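Local coordinates for citrate synthase (Metallosphaera sedula, PDB 6ABW), which probably catalyses the condensation of acetyl-CoA with oxaloacetate and water to give citrate and CoA, a step of the tricarboxylic acid cycle, at residues V206-L211 with I359-D364; E302-L307 with T324-G329. One frame throughout, in Å; residues are numbered along the deposited sequence.

Interaction 1: V206-L211 with I359-D364; sequences VTSSTL and IEYVED
Ser208 and Leu211 meet Val362 where helix 199-208 ends in a Schellman motif, packed against the C-terminal turns of helix 342-365. Leu211 is the first residue to leave helical geometry, with a positive phi of 75°; the type I turn from Ser208 to Leu211 is closed by Leu211 N bonding to Ser208 O at 2.9 Å.

The apolar part of the contact centres on Val362, whose two methyls serve different partners. CG2 lies 3.7 Å from Ser208 CB, while CG1 reaches Leu211 CD2 at 3.9 Å, the two side chains crossing at a slant. Leu211 also packs on Leu229 of the second subunit, so this turn joins helix 342-365 to the dimer contact.

The polar groups here are satisfied away from the partner segment. Ser208 OG passes obliquely by the Tyr361 ring, 3.4 Å from CD2, but bonds to Leu205 O in its own helix. Tyr361 has CG anti to its backbone N (chi1 -174°), which carries the ring past Ser208, and its OH bonds to Arg367 O. Ser209 CB comes near the plane of that ring at its edge, 4.3 Å from Tyr361 CE2. Ser209 OG turns back to Val206 O at 2.7 Å, tilted 17° from the carbonyl plane.

Interaction 2: E302-L307 with T324-G329; sequences EIAQKL and TDFYSG
Phe326 pushes its ring edge against Ala304 and Leu307, where helix 295-315 runs antiparallel to the start of helix 325-335. The two short axes differ by 167° in direction and approach to 10.5 Å, a gap that the Phe326 and Tyr327 rings span.

From CB the Phe326 side chain leaves its helix with CG anti to the backbone N (chi1 -165°), which directs the ring across to the facing helix. CD2 sits 3.6 Å above the Tyr327 ring plane, offset toward the rim. CE2 comes next, 3.4 Å from Ala304 O and 4.1 Å from Ala304 CB. At the far end, CZ meets Leu307 CB at 4.0 Å. Ala304 O and Leu307 CB both lie near the Phe326 plane, so the ring enters edge-on. Phe268, which binds acetyl-CoA, and Phe241 make edge-to-face contacts with Phe326, whose sequence neighbour Asp325 is a predicted active-site residue.

Tyr327 contributes the second ring. Its CE1 touches Ala304 CB at 3.6 Å, in an oblique approach, so the small alanine receives both aromatics. Beyond it, Tyr327 OH passes 3.3 Å from Gln305 CA and bonds to Glu308 OE1 one turn farther along helix 295-315.

Were Phe326 an alanine, Ala304 O and Leu307 CB would probably lose the ring edge they pack against, the Tyr327 face its neighbour, and Phe268 its edge-to-face partner.

The chemistry is therefore mainly apolar and aromatic: between the two segments it is van der Waals packing, and the in-plane approach of Ala304 O to the Phe326 edge is consistent with a favourable electrostatic contribution from the ring's slightly positive C-H rim.

In the fold
Interactions 1 and 2 lie on opposite sides of the chain's centre, with their own centres 37 Å apart and their nearest atoms about 20 Å apart. Along the chain the order is 206-211, 302-307, 324-329, 359-364, so interaction 2 is nested inside the loop that interaction 1 closes. Helices 325-335 and 342-365 follow each other in sequence and carry the later segment of each contact, linking the two regions of this mostly helical citrate synthase fold. Their settings differ: interaction 1 adjoins the second subunit and lies away from the annotated sites, whereas no other chain touches the segments of interaction 2, which borders the acetyl-CoA site.

Interaction 1: V206-L211 with I359-D364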
loop_
_atom_site.group_PDB
_atom_site.type_symbol
_atom_site.label_atom_id
_atom_site.label_comp_id
_atom_site.label_asym_id
_atom_site.label_seq_id
_atom_site.Cartn_x
_atom_site.Cartn_y
_atom_site.Cartn_z
ATOM N N VAL A 206 -8.570 0.453 -3.614
ATOM C CA VAL A 206 -8.704 -0.785 -2.867
ATOM C C VAL A 206 -8.524 -0.559 -1.365
ATOM O O VAL A 206 -9.261 -1.067 -0.534
ATOM C CB VAL A 206 -7.655 -1.824 -3.315
ATOM C CG1 VAL A 206 -7.724 -3.074 -2.432
ATOM C CG2 VAL A 206 -7.982 -2.234 -4.716
ATOM N N THR A 207 -7.544 0.230 -1.012
ATOM C CA THR A 207 -7.257 0.528 0.350
ATOM C C THR A 207 -8.425 1.332 0.950
ATOM O O THR A 207 -8.831 1.093 2.105
ATOM C CB THR A 207 -5.898 1.262 0.449
ATOM O OG1 THR A 207 -4.869 0.363 -0.034
ATOM C CG2 THR A 207 -5.549 1.581 1.846
ATOM N N SER A 208 -8.990 2.273 0.183
ATOM C CA SER A 208 -10.063 3.109 0.681
ATOM C C SER A 208 -11.329 2.265 0.945
ATOM O O SER A 208 -12.159 2.635 1.799
ATOM C CB SER A 208 -10.372 4.265 -0.277
ATOM O OG SER A 208 -11.102 3.818 -1.413
ATOM N N SER A 209 -11.461 1.155 0.249
ATOM C CA SER A 209 -12.654 0.263 0.401
ATOM C C SER A 209 -12.813 -0.358 1.787
ATOM O O SER A 209 -13.900 -0.839 2.152
ATOM C CB SER A 209 -12.662 -0.854 -0.664
ATOM O OG SER A 209 -11.788 -1.968 -0.395
ATOM N N THR A 210 -11.743 -0.433 2.533
ATOM C CA THR A 210 -11.802 -0.916 3.900
ATOM C C THR A 210 -11.941 0.215 4.902
ATOM O O THR A 210 -11.900 -0.029 6.099
ATOM C CB THR A 210 -10.528 -1.715 4.255
ATOM O OG1 THR A 210 -9.422 -0.808 4.359
ATOM C CG2 THR A 210 -10.207 -2.776 3.223
ATOM N N LEU A 211 -11.914 1.465 4.417
ATOM C CA LEU A 211 -11.973 2.661 5.199
ATOM C C LEU A 211 -10.687 2.935 5.906
ATOM O O LEU A 211 -10.616 3.707 6.856
ATOM C CB LEU A 211 -13.234 2.739 6.102
ATOM C CG LEU A 211 -14.531 2.630 5.331
ATOM C CD1 LEU A 211 -15.724 2.669 6.304
ATOM C CD2 LEU A 211 -14.718 3.644 4.218
ATOM N N ILE A 359 -11.767 10.054 -2.188
ATOM C CA ILE A 359 -12.859 10.788 -1.524
ATOM C C ILE A 359 -14.128 10.559 -2.327
ATOM O O ILE A 359 -15.144 10.207 -1.771
ATOM C CB ILE A 359 -12.568 12.248 -1.322
ATOM C CG1 ILE A 359 -11.477 12.434 -0.309
ATOM C CG2 ILE A 359 -13.857 13.033 -0.910
ATOM C CD1 ILE A 359 -10.947 13.797 -0.200
ATOM N N GLU A 360 -14.044 10.674 -3.649
ATOM C CA GLU A 360 -15.201 10.398 -4.539
ATOM C C GLU A 360 -15.706 9.014 -4.360
ATOM O O GLU A 360 -16.936 8.761 -4.247
ATOM C CB GLU A 360 -14.810 10.522 -6.009
ATOM C CG GLU A 360 -15.302 11.691 -6.763
ATOM C CD GLU A 360 -15.026 11.559 -8.301
ATOM O OE1 GLU A 360 -15.668 12.356 -9.021
ATOM O OE2 GLU A 360 -14.195 10.688 -8.764
ATOM N N TYR A 361 -14.769 8.062 -4.317
ATOM C CA TYR A 361 -15.115 6.684 -4.165
ATOM C C TYR A 361 -15.790 6.348 -2.828
ATOM O O TYR A 361 -16.827 5.658 -2.819
ATOM C CB TYR A 361 -13.886 5.796 -4.426
ATOM C CG TYR A 361 -14.208 4.341 -4.417
ATOM C CD1 TYR A 361 -14.757 3.718 -5.531
ATOM C CD2 TYR A 361 -13.973 3.598 -3.281
ATOM C CE1 TYR A 361 -15.039 2.345 -5.505
ATOM C CE2 TYR A 361 -14.270 2.253 -3.222
ATOM C CZ TYR A 361 -14.799 1.612 -4.332
ATOM O OH TYR A 361 -15.085 0.242 -4.203
ATOM N N VAL A 362 -15.221 6.807 -1.720
ATOM C CA VAL A 362 -15.740 6.474 -0.404
ATOM C C VAL A 362 -17.129 7.163 -0.268
ATOM O O VAL A 362 -18.076 6.542 0.270
ATOM C CB VAL A 362 -14.800 6.917 0.725
ATOM C CG1 VAL A 362 -15.456 6.828 2.061
ATOM C CG2 VAL A 362 -13.485 6.058 0.754
ATOM N N GLU A 363 -17.228 8.415 -0.713
ATOM C CA GLU A 363 -18.471 9.193 -0.436
ATOM C C GLU A 363 -19.618 8.727 -1.296
ATOM O O GLU A 363 -20.741 8.824 -0.883
ATOM C CB GLU A 363 -18.231 10.678 -0.547
ATOM C CG GLU A 363 -17.405 11.221 0.578
ATOM C CD GLU A 363 -17.255 12.740 0.542
ATOM O OE1 GLU A 363 -17.904 13.370 -0.388
ATOM O OE2 GLU A 363 -16.494 13.360 1.379
ATOM N N ASP A 364 -19.365 8.184 -2.471
ATOM C CA ASP A 364 -20.452 7.955 -3.392
ATOM C C ASP A 364 -20.713 6.498 -3.552
ATOM O O ASP A 364 -21.844 6.044 -3.442
ATOM C CB ASP A 364 -20.151 8.687 -4.732
ATOM C CG ASP A 364 -21.246 8.494 -5.805
ATOM O OD1 ASP A 364 -22.449 8.346 -5.464
ATOM O OD2 ASP A 364 -20.898 8.514 -7.008
#

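Interaction 2: E302-L307 with T324-G329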
loop_
_atom_site.group_PDB
_atom_site.type_symbol
_atom_site.label_atom_id
_atom_site.label_comp_id
_atom_site.label_asym_id
_atom_site.label_seq_id
_atom_site.Cartn_x
_atom_site.Cartn_y
_atom_site.Cartn_z
ATOM N N GLU A 302 17.969 21.124 -25.673
ATOM C CA GLU A 302 18.340 21.096 -27.109
ATOM C C GLU A 302 18.382 19.696 -27.629
ATOM O O GLU A 302 17.937 19.442 -28.721
ATOM C CB GLU A 302 19.692 21.794 -27.335
ATOM C CG GLU A 302 19.563 23.291 -27.042
ATOM C CD GLU A 302 20.803 24.130 -27.400
ATOM O OE1 GLU A 302 21.799 23.531 -27.912
ATOM O OE2 GLU A 302 20.772 25.388 -27.152
ATOM N N ILE A 303 18.895 18.755 -26.842
ATOM C CA ILE A 303 18.873 17.347 -27.262
ATOM C C ILE A 303 17.425 16.842 -27.368
ATOM O O ILE A 303 17.053 16.187 -28.328
ATOM C CB ILE A 303 19.652 16.456 -26.293
ATOM C CG1 ILE A 303 21.160 16.758 -26.374
ATOM C CG2 ILE A 303 19.359 15.001 -26.610
ATOM C CD1 ILE A 303 21.892 16.364 -25.108
ATOM N N ALA A 304 16.600 17.160 -26.358
ATOM C CA ALA A 304 15.181 16.716 -26.396
ATOM C C ALA A 304 14.457 17.261 -27.608
ATOM O O ALA A 304 13.726 16.521 -28.281
ATOM C CB ALA A 304 14.449 17.226 -25.165
ATOM N N GLN A 305 14.696 18.532 -27.898
ATOM C CA GLN A 305 14.021 19.153 -29.035
ATOM C C GLN A 305 14.416 18.461 -30.389
ATOM O O GLN A 305 13.565 18.205 -31.253
ATOM C CB GLN A 305 14.207 20.687 -29.037
ATOM C CG GLN A 305 13.524 21.373 -30.210
ATOM C CD GLN A 305 12.974 22.782 -29.889
ATOM O OE1 GLN A 305 11.875 23.143 -30.338
ATOM N NE2 GLN A 305 13.708 23.540 -29.082
ATOM N N LYS A 306 15.680 18.133 -30.532
ATOM C CA LYS A 306 16.152 17.432 -31.737
ATOM C C LYS A 306 15.576 16.019 -31.814
ATOM O O LYS A 306 15.122 15.567 -32.885
ATOM C CB LYS A 306 17.675 17.345 -31.705
ATOM C CG LYS A 306 18.276 16.752 -32.961
ATOM C CD LYS A 306 17.702 17.302 -34.302
ATOM C CE LYS A 306 18.435 16.667 -35.490
ATOM N NZ LYS A 306 18.127 17.408 -36.751
ATOM N N LEU A 307 15.557 15.304 -30.682
ATOM C CA LEU A 307 14.876 13.978 -30.659
ATOM C C LEU A 307 13.411 14.046 -30.961
ATOM O O LEU A 307 12.818 13.143 -31.641
ATOM C CB LEU A 307 15.072 13.277 -29.319
ATOM C CG LEU A 307 16.194 12.345 -29.123
ATOM C CD1 LEU A 307 16.091 11.724 -27.713
ATOM C CD2 LEU A 307 16.266 11.272 -30.241
ATOM N N THR A 324 3.484 13.007 -21.997
ATOM C CA THR A 324 3.750 13.898 -20.866
ATOM C C THR A 324 5.103 13.670 -20.235
ATOM O O THR A 324 5.616 14.587 -19.553
ATOM C CB THR A 324 2.644 13.756 -19.805
ATOM O OG1 THR A 324 2.797 14.792 -18.840
ATOM C CG2 THR A 324 2.676 12.408 -19.171
ATOM N N ASP A 325 5.705 12.493 -20.451
ATOM C CA ASP A 325 6.998 12.147 -19.809
ATOM C C ASP A 325 8.221 12.659 -20.572
ATOM O O ASP A 325 9.337 12.569 -20.080
ATOM C CB ASP A 325 7.042 10.663 -19.533
ATOM C CG ASP A 325 5.783 10.149 -18.695
ATOM O OD1 ASP A 325 5.401 10.780 -17.627
ATOM O OD2 ASP A 325 5.146 9.134 -19.157
ATOM N N PHE A 326 8.027 13.150 -21.797
ATOM C CA PHE A 326 9.138 13.490 -22.682
ATOM C C PHE A 326 9.887 14.740 -22.221
ATOM O O PHE A 326 11.104 14.757 -22.218
ATOM C CB PHE A 326 8.667 13.635 -24.173
ATOM C CG PHE A 326 9.825 13.635 -25.157
ATOM C CD1 PHE A 326 10.462 12.495 -25.470
ATOM C CD2 PHE A 326 10.334 14.838 -25.640
ATOM C CE1 PHE A 326 11.538 12.511 -26.330
ATOM C CE2 PHE A 326 11.386 14.861 -26.514
ATOM C CZ PHE A 326 11.984 13.713 -26.868
ATOM N N TYR A 327 9.149 15.808 -21.879
ATOM C CA TYR A 327 9.719 17.071 -21.452
ATOM C C TYR A 327 9.600 17.363 -19.941
ATOM O O TYR A 327 10.158 18.342 -19.484
ATOM C CB TYR A 327 9.057 18.216 -22.212
ATOM C CG TYR A 327 9.573 18.402 -23.608
ATOM C CD1 TYR A 327 10.832 18.902 -23.793
ATOM C CD2 TYR A 327 8.801 18.142 -24.709
ATOM C CE1 TYR A 327 11.335 19.101 -25.069
ATOM C CE2 TYR A 327 9.290 18.328 -26.018
ATOM C CZ TYR A 327 10.556 18.795 -26.180
ATOM O OH TYR A 327 11.125 19.016 -27.442
ATOM N N SER A 328 8.968 16.492 -19.154
ATOM C CA SER A 328 8.803 16.828 -17.722
ATOM C C SER A 328 10.150 16.795 -17.003
ATOM O O SER A 328 10.472 17.697 -16.201
ATOM C CB SER A 328 7.778 15.865 -17.080
ATOM O OG SER A 328 8.207 14.501 -17.169
ATOM N N GLY A 329 10.979 15.795 -17.314
ATOM C CA GLY A 329 12.299 15.696 -16.810
ATOM C C GLY A 329 13.163 16.906 -17.110
ATOM O O GLY A 329 13.940 17.389 -16.265
#